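Local atomic coordinates of 336aa long hypothetical dTDP-glucose 4,6-dehydratase (PDB entry 2HUN), a protein that binds NAD and probably works as a dTDP-glucose 4,6-dehydratase, removing water from a nucleotide-linked sugar. Residues Val120-Val125 with Leu171-Thr176; Thr108-Ile113 with Met160-Trp165; Ile175-Asn180 with Arg237-Ile242. All blocks are in the same frame, centred on the assembly; numbering follows the deposited sequence.

Interaction 1: Val120-Val125 with Leu171-Thr176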
loop_
_atom_site.group_PDB
_atom_site.type_symbol
_atom_site.label_atom_id
_atom_site.label_comp_id
_atom_site.label_asym_id
_atom_site.label_seq_id
_atom_site.Cartn_x
_atom_site.Cartn_y
_atom_site.Cartn_z
ATOM N N VAL A 120 3.056 9.792 20.628
ATOM C CA VAL A 120 4.291 9.013 20.554
ATOM C C VAL A 120 4.981 9.236 19.204
ATOM O O VAL A 120 4.318 9.361 18.176
ATOM C CB VAL A 120 4.006 7.495 20.737
ATOM C CG1 VAL A 120 3.361 6.923 19.488
ATOM C CG2 VAL A 120 5.292 6.756 21.071
ATOM N N ARG A 121 6.308 9.304 19.212
ATOM C CA ARG A 121 7.065 9.496 17.978
ATOM C C ARG A 121 7.221 8.129 17.320
ATOM O O ARG A 121 7.820 7.225 17.896
ATOM C CB ARG A 121 8.434 10.105 18.285
ATOM C CG ARG A 121 9.368 10.225 17.079
ATOM C CD ARG A 121 8.750 11.026 15.941
ATOM N NE ARG A 121 9.667 11.119 14.807
ATOM C CZ ARG A 121 9.289 11.326 13.550
ATOM N NH1 ARG A 121 8.004 11.462 13.255
ATOM N NH2 ARG A 121 10.199 11.398 12.586
ATOM N N PHE A 122 6.689 7.987 16.111
ATOM C CA PHE A 122 6.720 6.717 15.391
ATOM C C PHE A 122 7.530 6.719 14.092
ATOM O O PHE A 122 7.339 7.576 13.237
ATOM C CB PHE A 122 5.273 6.304 15.101
ATOM C CG PHE A 122 5.133 5.057 14.278
ATOM C CD1 PHE A 122 5.642 3.839 14.721
ATOM C CD2 PHE A 122 4.428 5.090 13.086
ATOM C CE1 PHE A 122 5.438 2.670 13.981
ATOM C CE2 PHE A 122 4.219 3.939 12.345
ATOM C CZ PHE A 122 4.723 2.722 12.790
ATOM N N VAL A 123 8.441 5.759 13.963
ATOM C CA VAL A 123 9.244 5.620 12.756
ATOM C C VAL A 123 8.961 4.242 12.164
ATOM O O VAL A 123 9.214 3.223 12.800
ATOM C CB VAL A 123 10.755 5.738 13.039
ATOM C CG1 VAL A 123 11.542 5.352 11.791
ATOM C CG2 VAL A 123 11.102 7.168 13.457
ATOM N N HIS A 124 8.421 4.231 10.949
ATOM C CA HIS A 124 8.085 3.004 10.223
ATOM C C HIS A 124 9.235 2.700 9.265
ATOM O O HIS A 124 9.521 3.497 8.359
ATOM C CB HIS A 124 6.788 3.229 9.431
ATOM C CG HIS A 124 6.327 2.041 8.646
ATOM N ND1 HIS A 124 5.807 0.911 9.238
ATOM C CD2 HIS A 124 6.262 1.828 7.311
ATOM C CE1 HIS A 124 5.435 0.056 8.302
ATOM N NE2 HIS A 124 5.701 0.590 7.123
ATOM N N VAL A 125 9.896 1.559 9.473
ATOM C CA VAL A 125 11.016 1.146 8.628
ATOM C C VAL A 125 10.521 0.323 7.426
ATOM O O VAL A 125 9.813 -0.680 7.579
ATOM C CB VAL A 125 12.053 0.321 9.435
ATOM C CG1 VAL A 125 13.263 -0.012 8.551
ATOM C CG2 VAL A 125 12.513 1.118 10.647
ATOM N N LEU A 171 -0.957 11.946 13.910
ATOM C CA LEU A 171 0.150 11.281 14.572
ATOM C C LEU A 171 1.475 11.963 14.232
ATOM O O LEU A 171 1.539 12.813 13.342
ATOM C CB LEU A 171 0.197 9.816 14.141
ATOM C CG LEU A 171 -1.110 9.036 14.308
ATOM C CD1 LEU A 171 -0.887 7.596 13.899
ATOM C CD2 LEU A 171 -1.585 9.111 15.752
ATOM N N ASN A 172 2.524 11.594 14.960
ATOM C CA ASN A 172 3.865 12.122 14.736
ATOM C C ASN A 172 4.628 10.924 14.189
ATOM O O ASN A 172 5.344 10.249 14.928
ATOM C CB ASN A 172 4.500 12.574 16.054
ATOM C CG ASN A 172 5.815 13.303 15.850
ATOM O OD1 ASN A 172 6.444 13.194 14.797
ATOM N ND2 ASN A 172 6.243 14.045 16.868
ATOM N N ALA A 173 4.469 10.662 12.895
ATOM C CA ALA A 173 5.104 9.508 12.281
ATOM C C ALA A 173 5.800 9.770 10.955
ATOM O O ALA A 173 5.310 10.533 10.128
ATOM C CB ALA A 173 4.068 8.412 12.098
ATOM N N SER A 174 6.948 9.127 10.770
ATOM C CA SER A 174 7.712 9.228 9.528
ATOM C C SER A 174 7.982 7.806 9.041
ATOM O O SER A 174 7.862 6.850 9.807
ATOM C CB SER A 174 9.047 9.942 9.742
ATOM O OG SER A 174 8.863 11.300 10.084
ATOM N N ILE A 175 8.339 7.680 7.767
ATOM C CA ILE A 175 8.638 6.390 7.161
ATOM C C ILE A 175 10.046 6.449 6.579
ATOM O O ILE A 175 10.446 7.469 6.014
ATOM C CB ILE A 175 7.666 6.072 5.995
ATOM C CG1 ILE A 175 6.237 5.901 6.515
ATOM C CG2 ILE A 175 8.124 4.820 5.254
ATOM C CD1 ILE A 175 5.198 5.843 5.399
ATOM N N THR A 176 10.801 5.365 6.733
ATOM C CA THR A 176 12.138 5.300 6.155
ATOM C C THR A 176 12.186 4.149 5.144
ATOM O O THR A 176 11.498 3.133 5.307
ATOM C CB THR A 176 13.227 5.059 7.233
ATOM O OG1 THR A 176 12.942 3.851 7.949
ATOM C CG2 THR A 176 13.269 6.223 8.215
HETATM O O HOH W 1 2.138 9.495 16.708
#
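A first torsion of 174° sets CG of Arg121 opposite its own backbone N, and a bend at chi2 (56°) then swings the guanidinium across to the neighbouring strand, where NH2 meets Ser174 OG at 2.8 Å, the hydroxyl lying close to the guanidinium plane. Asn172 likewise turns its amide away from its own N, and its OD1 sits 2.8 Å from Arg121 NH1, though this bond is strongly bent and weak. Carbonyls of Val230 and Leu231 take further N-H groups of the arginine, and that of Glu235 meets the serine hydroxyl. Replacing Arg121 by alanine is likely to leave the carbonyls of Val230 and Leu231 without this donor and Ser174 OG without its guanidinium partner. The two segments are neighbouring parallel strands of the Rossmann-type sheet, in the register Phe122 to Ala173 and His124 to Ile175. Phe122 N donates to Asn172 O at 2.9 Å, and Phe122 O takes Ser174 N; the pattern repeats as His124 N reaches Ser174 O and His124 O takes Thr176 N at 2.8 Å. On the sheet face toward helices 96-116 and 150-168, Ala173 CB touches the edge of the Phe122 ring at CD2, 3.5 Å away. Near Val120, one water accepts from Asn172 N and donates to Val120 O.

Interaction 2: Thr108-Ile113 with Met160-Trp165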
loop_
_atom_site.group_PDB
_atom_site.type_symbol
_atom_site.label_atom_id
_atom_site.label_comp_id
_atom_site.label_asym_id
_atom_site.label_seq_id
_atom_site.Cartn_x
_atom_site.Cartn_y
_atom_site.Cartn_z
ATOM N N THR A 108 -2.081 -2.857 13.452
ATOM C CA THR A 108 -2.262 -3.013 14.892
ATOM C C THR A 108 -1.440 -1.996 15.682
ATOM O O THR A 108 -1.911 -1.436 16.670
ATOM C CB THR A 108 -1.868 -4.433 15.350
ATOM O OG1 THR A 108 -2.558 -5.401 14.548
ATOM C CG2 THR A 108 -2.246 -4.643 16.815
ATOM N N LEU A 109 -0.209 -1.767 15.242
ATOM C CA LEU A 109 0.662 -0.809 15.899
ATOM C C LEU A 109 0.064 0.590 15.747
ATOM O O LEU A 109 0.034 1.365 16.704
ATOM C CB LEU A 109 2.059 -0.854 15.272
ATOM C CG LEU A 109 3.190 -0.245 16.100
ATOM C CD1 LEU A 109 3.384 -1.082 17.360
ATOM C CD2 LEU A 109 4.475 -0.211 15.282
ATOM N N LEU A 110 -0.413 0.908 14.545
ATOM C CA LEU A 110 -1.014 2.217 14.283
ATOM C C LEU A 110 -2.255 2.411 15.156
ATOM O O LEU A 110 -2.467 3.480 15.724
ATOM C CB LEU A 110 -1.380 2.352 12.795
ATOM C CG LEU A 110 -0.189 2.551 11.841
ATOM C CD1 LEU A 110 -0.629 2.431 10.385
ATOM C CD2 LEU A 110 0.438 3.914 12.110
ATOM N N GLU A 111 -3.075 1.374 15.267
ATOM C CA GLU A 111 -4.274 1.473 16.087
ATOM C C GLU A 111 -3.921 1.695 17.550
ATOM O O GLU A 111 -4.517 2.544 18.210
ATOM C CB GLU A 111 -5.134 0.217 15.939
ATOM C CG GLU A 111 -6.041 0.226 14.707
ATOM C CD GLU A 111 -7.074 1.349 14.746
ATOM O OE1 GLU A 111 -6.764 2.482 14.322
ATOM O OE2 GLU A 111 -8.198 1.096 15.217
ATOM N N SER A 112 -2.945 0.948 18.060
ATOM C CA SER A 112 -2.549 1.103 19.453
ATOM C C SER A 112 -2.030 2.517 19.680
ATOM O O SER A 112 -2.284 3.124 20.722
ATOM C CB SER A 112 -1.470 0.078 19.826
ATOM O OG SER A 112 -0.230 0.384 19.215
ATOM N N ILE A 113 -1.309 3.048 18.699
ATOM C CA ILE A 113 -0.779 4.395 18.823
ATOM C C ILE A 113 -1.875 5.463 18.861
ATOM O O ILE A 113 -1.863 6.327 19.744
ATOM C CB ILE A 113 0.207 4.717 17.678
ATOM C CG1 ILE A 113 1.519 3.956 17.905
ATOM C CG2 ILE A 113 0.450 6.223 17.605
ATOM C CD1 ILE A 113 2.516 4.073 16.760
ATOM N N MET A 160 1.306 2.690 3.126
ATOM C CA MET A 160 0.082 3.434 2.856
ATOM C C MET A 160 -0.771 3.637 4.111
ATOM O O MET A 160 -1.326 4.726 4.320
ATOM C CB MET A 160 -0.745 2.736 1.757
ATOM C CG MET A 160 -0.062 2.677 0.392
ATOM S SD MET A 160 0.562 4.287 -0.183
ATOM C CE MET A 160 2.222 4.253 0.368
ATOM N N LEU A 161 -0.879 2.600 4.945
ATOM C CA LEU A 161 -1.670 2.715 6.170
ATOM C C LEU A 161 -1.045 3.766 7.076
ATOM O O LEU A 161 -1.746 4.594 7.653
ATOM C CB LEU A 161 -1.744 1.375 6.914
ATOM C CG LEU A 161 -2.368 0.200 6.157
ATOM C CD1 LEU A 161 -2.426 -1.022 7.069
ATOM C CD2 LEU A 161 -3.756 0.573 5.678
ATOM N N VAL A 162 0.278 3.744 7.191
ATOM C CA VAL A 162 0.958 4.721 8.030
ATOM C C VAL A 162 0.681 6.150 7.566
ATOM O O VAL A 162 0.418 7.026 8.384
ATOM C CB VAL A 162 2.482 4.484 8.059
ATOM C CG1 VAL A 162 3.173 5.613 8.800
ATOM C CG2 VAL A 162 2.777 3.165 8.749
ATOM N N LEU A 163 0.739 6.387 6.260
ATOM C CA LEU A 163 0.484 7.720 5.725
ATOM C C LEU A 163 -0.945 8.156 6.061
ATOM O O LEU A 163 -1.175 9.281 6.500
ATOM C CB LEU A 163 0.692 7.728 4.209
ATOM C CG LEU A 163 2.136 7.532 3.715
ATOM C CD1 LEU A 163 2.168 7.452 2.193
ATOM C CD2 LEU A 163 2.998 8.678 4.199
ATOM N N GLY A 164 -1.892 7.245 5.874
ATOM C CA GLY A 164 -3.289 7.543 6.141
ATOM C C GLY A 164 -3.623 7.796 7.596
ATOM O O GLY A 164 -4.287 8.781 7.923
ATOM N N TRP A 165 -3.178 6.901 8.471
ATOM C CA TRP A 165 -3.435 7.031 9.904
ATOM C C TRP A 165 -2.793 8.295 10.475
ATOM O O TRP A 165 -3.373 8.970 11.323
ATOM C CB TRP A 165 -2.910 5.798 10.644
ATOM C CG TRP A 165 -3.977 4.783 10.997
ATOM C CD1 TRP A 165 -4.397 4.448 12.251
ATOM C CD2 TRP A 165 -4.721 3.956 10.092
ATOM N NE1 TRP A 165 -5.350 3.463 12.189
ATOM C CE2 TRP A 165 -5.569 3.139 10.875
ATOM C CE3 TRP A 165 -4.752 3.822 8.697
ATOM C CZ2 TRP A 165 -6.439 2.199 10.311
ATOM C CZ3 TRP A 165 -5.618 2.887 8.134
ATOM C CH2 TRP A 165 -6.451 2.087 8.944
#
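Leu110 and Trp165 meet where two nearly parallel helices, 96-116 and 150-168, lie side by side on one face of the Rossmann-type sheet. Their short segments run 16° apart with axes 10.4 Å from each other, a spacing filled from one side chiefly by Leu110. Packing is closest around its CD1, which presses on the backbone of the other helix, 3.6 Å from Val162 N, and also touches Leu161 CB and Val162 CG2. Leu110 CB lies over the five-membered ring of Trp165 as a CH-pi contact, 4.1 Å from the centroid, while CD1 of the same leucine hangs over that ring system nearer its rim. The looser side is polar: there Glu111 and Trp165 touch essentially through one bond, and Pro95 of the second subunit packs on both, so that this margin faces the dimer partner. Folded at chi2 (-63°), the glutamate brings its carboxylate to the indole edge, with the two planes almost perpendicular, while OE2 pairs with Arg114. Trp165 NE1 donates to the anti side of Glu111 OE1 at 2.7 Å, almost straight, from somewhat out of the carboxylate plane, though the oxygen lies in the plane of the indole.

Interaction 3: Ile175-Asn180 with Arg237-Ile242. With NAD (nicotinamide-adenine-dinucleotide), chain C.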
loop_
_atom_site.group_PDB
_atom_site.type_symbol
_atom_site.label_atom_id
_atom_site.label_comp_id
_atom_site.label_asym_id
_atom_site.label_seq_id
_atom_site.Cartn_x
_atom_site.Cartn_y
_atom_site.Cartn_z
ATOM N N ILE A 175 8.339 7.680 7.767
ATOM C CA ILE A 175 8.638 6.390 7.161
ATOM C C ILE A 175 10.046 6.449 6.579
ATOM O O ILE A 175 10.446 7.469 6.014
ATOM C CB ILE A 175 7.666 6.072 5.995
ATOM C CG1 ILE A 175 6.237 5.901 6.515
ATOM C CG2 ILE A 175 8.124 4.820 5.254
ATOM C CD1 ILE A 175 5.198 5.843 5.399
ATOM N N THR A 176 10.801 5.365 6.733
ATOM C CA THR A 176 12.138 5.300 6.155
ATOM C C THR A 176 12.186 4.149 5.144
ATOM O O THR A 176 11.498 3.133 5.307
ATOM C CB THR A 176 13.227 5.059 7.233
ATOM O OG1 THR A 176 12.942 3.851 7.949
ATOM C CG2 THR A 176 13.269 6.223 8.215
ATOM N N ARG A 177 12.982 4.321 4.095
ATOM C CA ARG A 177 13.153 3.291 3.074
ATOM C C ARG A 177 14.642 3.230 2.757
ATOM O O ARG A 177 15.233 4.208 2.285
ATOM C CB ARG A 177 12.342 3.628 1.809
ATOM C CG ARG A 177 10.834 3.419 1.959
ATOM C CD ARG A 177 10.070 3.991 0.777
ATOM N NE ARG A 177 8.622 3.803 0.888
ATOM C CZ ARG A 177 7.738 4.510 0.185
ATOM N NH1 ARG A 177 8.168 5.439 -0.662
ATOM N NH2 ARG A 177 6.437 4.288 0.320
ATOM N N CYS A 178 15.249 2.079 3.020
ATOM C CA CYS A 178 16.678 1.915 2.799
ATOM C C CYS A 178 17.022 0.779 1.845
ATOM O O CYS A 178 16.219 -0.126 1.605
ATOM C CB CYS A 178 17.373 1.650 4.133
ATOM S SG CYS A 178 16.892 0.056 4.831
ATOM N N THR A 179 18.247 0.827 1.337
ATOM C CA THR A 179 18.744 -0.180 0.418
ATOM C C THR A 179 19.264 -1.375 1.211
ATOM O O THR A 179 18.901 -1.563 2.370
ATOM C CB THR A 179 19.876 0.399 -0.453
ATOM O OG1 THR A 179 20.964 0.796 0.385
ATOM C CG2 THR A 179 19.378 1.614 -1.216
ATOM N N ASN A 180 20.132 -2.168 0.596
ATOM C CA ASN A 180 20.670 -3.359 1.245
ATOM C C ASN A 180 21.628 -3.086 2.398
ATOM O O ASN A 180 22.631 -2.398 2.226
ATOM C CB ASN A 180 21.363 -4.226 0.202
ATOM C CG ASN A 180 20.467 -4.543 -0.966
ATOM O OD1 ASN A 180 19.513 -5.314 -0.844
ATOM N ND2 ASN A 180 20.755 -3.928 -2.112
ATOM N N ARG A 237 4.462 12.714 8.629
ATOM C CA ARG A 237 3.846 12.601 7.307
ATOM C C ARG A 237 4.870 12.536 6.174
ATOM O O ARG A 237 4.496 12.523 5.001
ATOM C CB ARG A 237 2.902 13.787 7.058
ATOM C CG ARG A 237 1.916 14.016 8.189
ATOM C CD ARG A 237 0.977 15.200 7.955
ATOM N NE ARG A 237 -0.006 15.281 9.034
ATOM C CZ ARG A 237 -1.120 16.006 8.993
ATOM N NH1 ARG A 237 -1.406 16.727 7.918
ATOM N NH2 ARG A 237 -1.955 16.001 10.024
ATOM N N GLU A 238 6.154 12.484 6.514
ATOM C CA GLU A 238 7.207 12.438 5.497
ATOM C C GLU A 238 7.922 11.094 5.359
ATOM O O GLU A 238 8.163 10.394 6.342
ATOM C CB GLU A 238 8.274 13.502 5.775
ATOM C CG GLU A 238 7.806 14.947 5.728
ATOM C CD GLU A 238 7.324 15.373 4.352
ATOM O OE1 GLU A 238 7.661 14.690 3.362
ATOM O OE2 GLU A 238 6.620 16.401 4.257
ATOM N N ILE A 239 8.266 10.749 4.122
ATOM C CA ILE A 239 8.999 9.527 3.842
ATOM C C ILE A 239 10.451 9.936 3.579
ATOM O O ILE A 239 10.713 10.970 2.944
ATOM C CB ILE A 239 8.439 8.794 2.601
ATOM C CG1 ILE A 239 6.977 8.403 2.839
ATOM C CG2 ILE A 239 9.277 7.545 2.307
ATOM C CD1 ILE A 239 6.359 7.629 1.688
ATOM N N TYR A 240 11.388 9.134 4.076
ATOM C CA TYR A 240 12.804 9.415 3.906
ATOM C C TYR A 240 13.565 8.227 3.311
ATOM O O TYR A 240 13.695 7.183 3.952
ATOM C CB TYR A 240 13.439 9.783 5.259
ATOM C CG TYR A 240 12.968 11.092 5.852
ATOM C CD1 TYR A 240 13.511 12.311 5.433
ATOM C CD2 TYR A 240 11.976 11.113 6.835
ATOM C CE1 TYR A 240 13.075 13.524 5.987
ATOM C CE2 TYR A 240 11.535 12.309 7.387
ATOM C CZ TYR A 240 12.086 13.508 6.965
ATOM O OH TYR A 240 11.655 14.678 7.533
ATOM N N ASN A 241 14.057 8.385 2.084
ATOM C CA ASN A 241 14.834 7.331 1.437
ATOM C C ASN A 241 16.205 7.374 2.096
ATOM O O ASN A 241 16.691 8.447 2.441
ATOM C CB ASN A 241 15.044 7.597 -0.064
ATOM C CG ASN A 241 13.857 7.206 -0.923
ATOM O OD1 ASN A 241 12.990 6.417 -0.524
ATOM N ND2 ASN A 241 13.830 7.741 -2.138
ATOM N N ILE A 242 16.835 6.214 2.241
ATOM C CA ILE A 242 18.166 6.131 2.839
ATOM C C ILE A 242 19.024 5.232 1.954
ATOM O O ILE A 242 18.738 4.041 1.809
ATOM C CB ILE A 242 18.118 5.521 4.260
ATOM C CG1 ILE A 242 17.144 6.311 5.142
ATOM C CG2 ILE A 242 19.511 5.537 4.872
ATOM C CD1 ILE A 242 16.906 5.686 6.518
HETATM P PA NAD C . 15.280 -9.876 10.086
HETATM O O1A NAD C . 14.566 -10.910 9.322
HETATM O O2A NAD C . 16.709 -10.088 10.453
HETATM O O5B NAD C . 14.471 -9.655 11.452
HETATM C C5B NAD C . 13.070 -9.347 11.503
HETATM C C4B NAD C . 12.740 -9.367 13.002
HETATM O O4B NAD C . 11.358 -9.018 13.214
HETATM C C3B NAD C . 12.944 -10.786 13.604
HETATM O O3B NAD C . 13.656 -10.702 14.850
HETATM C C2B NAD C . 11.508 -11.330 13.706
HETATM O O2B NAD C . 11.274 -12.329 14.699
HETATM C C1B NAD C . 10.700 -10.053 13.939
HETATM N N9A NAD C . 9.295 -10.134 13.483
HETATM C C8A NAD C . 8.827 -10.478 12.269
HETATM N N7A NAD C . 7.496 -10.422 12.277
HETATM C C5A NAD C . 7.097 -10.044 13.488
HETATM C C6A NAD C . 5.835 -9.814 14.103
HETATM N N6A NAD C . 4.679 -9.966 13.471
HETATM N N1A NAD C . 5.843 -9.408 15.458
HETATM C C2A NAD C . 7.054 -9.249 16.148
HETATM N N3A NAD C . 8.242 -9.468 15.568
HETATM C C4A NAD C . 8.253 -9.855 14.266
HETATM O O3 NAD C . 15.296 -8.624 9.106
HETATM P PN NAD C . 15.901 -7.161 9.123
HETATM O O1N NAD C . 16.777 -7.177 7.916
HETATM O O2N NAD C . 16.595 -6.858 10.392
HETATM O O5D NAD C . 14.656 -6.196 8.758
HETATM C C5D NAD C . 14.216 -5.109 9.577
HETATM C C4D NAD C . 13.327 -4.168 8.724
HETATM O O4D NAD C . 14.120 -3.452 7.761
HETATM C C3D NAD C . 12.227 -4.921 7.965
HETATM O O3D NAD C . 10.993 -4.165 8.080
HETATM C C2D NAD C . 12.756 -4.957 6.504
HETATM O O2D NAD C . 11.660 -4.984 5.586
HETATM C C1D NAD C . 13.580 -3.680 6.445
HETATM N N1N NAD C . 14.690 -3.695 5.470
HETATM C C2N NAD C . 15.838 -4.543 5.623
HETATM C C3N NAD C . 16.857 -4.487 4.656
HETATM C C7N NAD C . 18.126 -5.362 4.763
HETATM O O7N NAD C . 19.065 -5.146 3.986
HETATM N N7N NAD C . 18.193 -6.311 5.689
HETATM C C4N NAD C . 16.743 -3.607 3.550
HETATM C C5N NAD C . 15.606 -2.784 3.415
HETATM C C6N NAD C . 14.574 -2.816 4.368
#
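A parallel strand pair in the Rossmann-type sheet, 172-182 beside 239-242, leads directly to the nicotinamide end of the NAD site. Ile175 opens the pairing by donating from N to Glu238 O and accepting Tyr240 N at its own O. Arg177 continues it, its N bound to Tyr240 O and its O to Ile242 N, before Thr179 N makes a longer bond to Ile242 O at 3.3 Å.

Ile175 and Ile239 run alongside each other, with Ile239 CG1 4.0 Å from Ile175 CB. Beyond them the extended chain of Arg177 carries its guanidinium over the end of Ile239, whose CD1 stands 3.3 Å above that plane toward its rim. The methyl thus packs on a flat face while the N-H groups are used elsewhere: NH2 forms a salt bridge with Asp159 and NH1 bonds to the Tyr131 hydroxyl. That hydroxyl also bonds Asn241 OD1, so one tyrosine ties together polar ends from the two strands. On the reverse face of the sheet, Ile242 CD1 packs against Thr176 CB at 3.8 Å, and Ile242 CB against Cys178 CB.

The cofactor meets the end of the pairing. A first torsion of 67° turns Cys178 SG toward the nicotinamide, within 3.4 Å of NAD C5N. Two successive carbonyls also approach the nicotinamide ring: Cys178 O is near C5N, and Thr179 O lies 3.2 Å from NAD C4N, the carbon that takes up hydride in NAD-dependent redox chemistry.

Together the three contacts show how a Rossmann-type domain is built in layers. Interactions 1 and 3 are consecutive pairings in one sheet: strand 172-182 lies between 121-127 and 239-242, both contacts share Ile175 and Thr176, and their centres are about 11 Å apart. Interaction 2 is the helical layer, about 9 Å from interaction 1 and about 17 Å from interaction 3, centre to centre. Phe122 packs on Leu109 and Ile113, and Val162 reaches both His124 and Ile175. Along the chain, helix 96-116, strand 121-127, helix 150-168 and strand 172-182 alternate, so interactions 1 and 2 interlock, whereas 239-242 joins later and extends the sheet beside the NAD site.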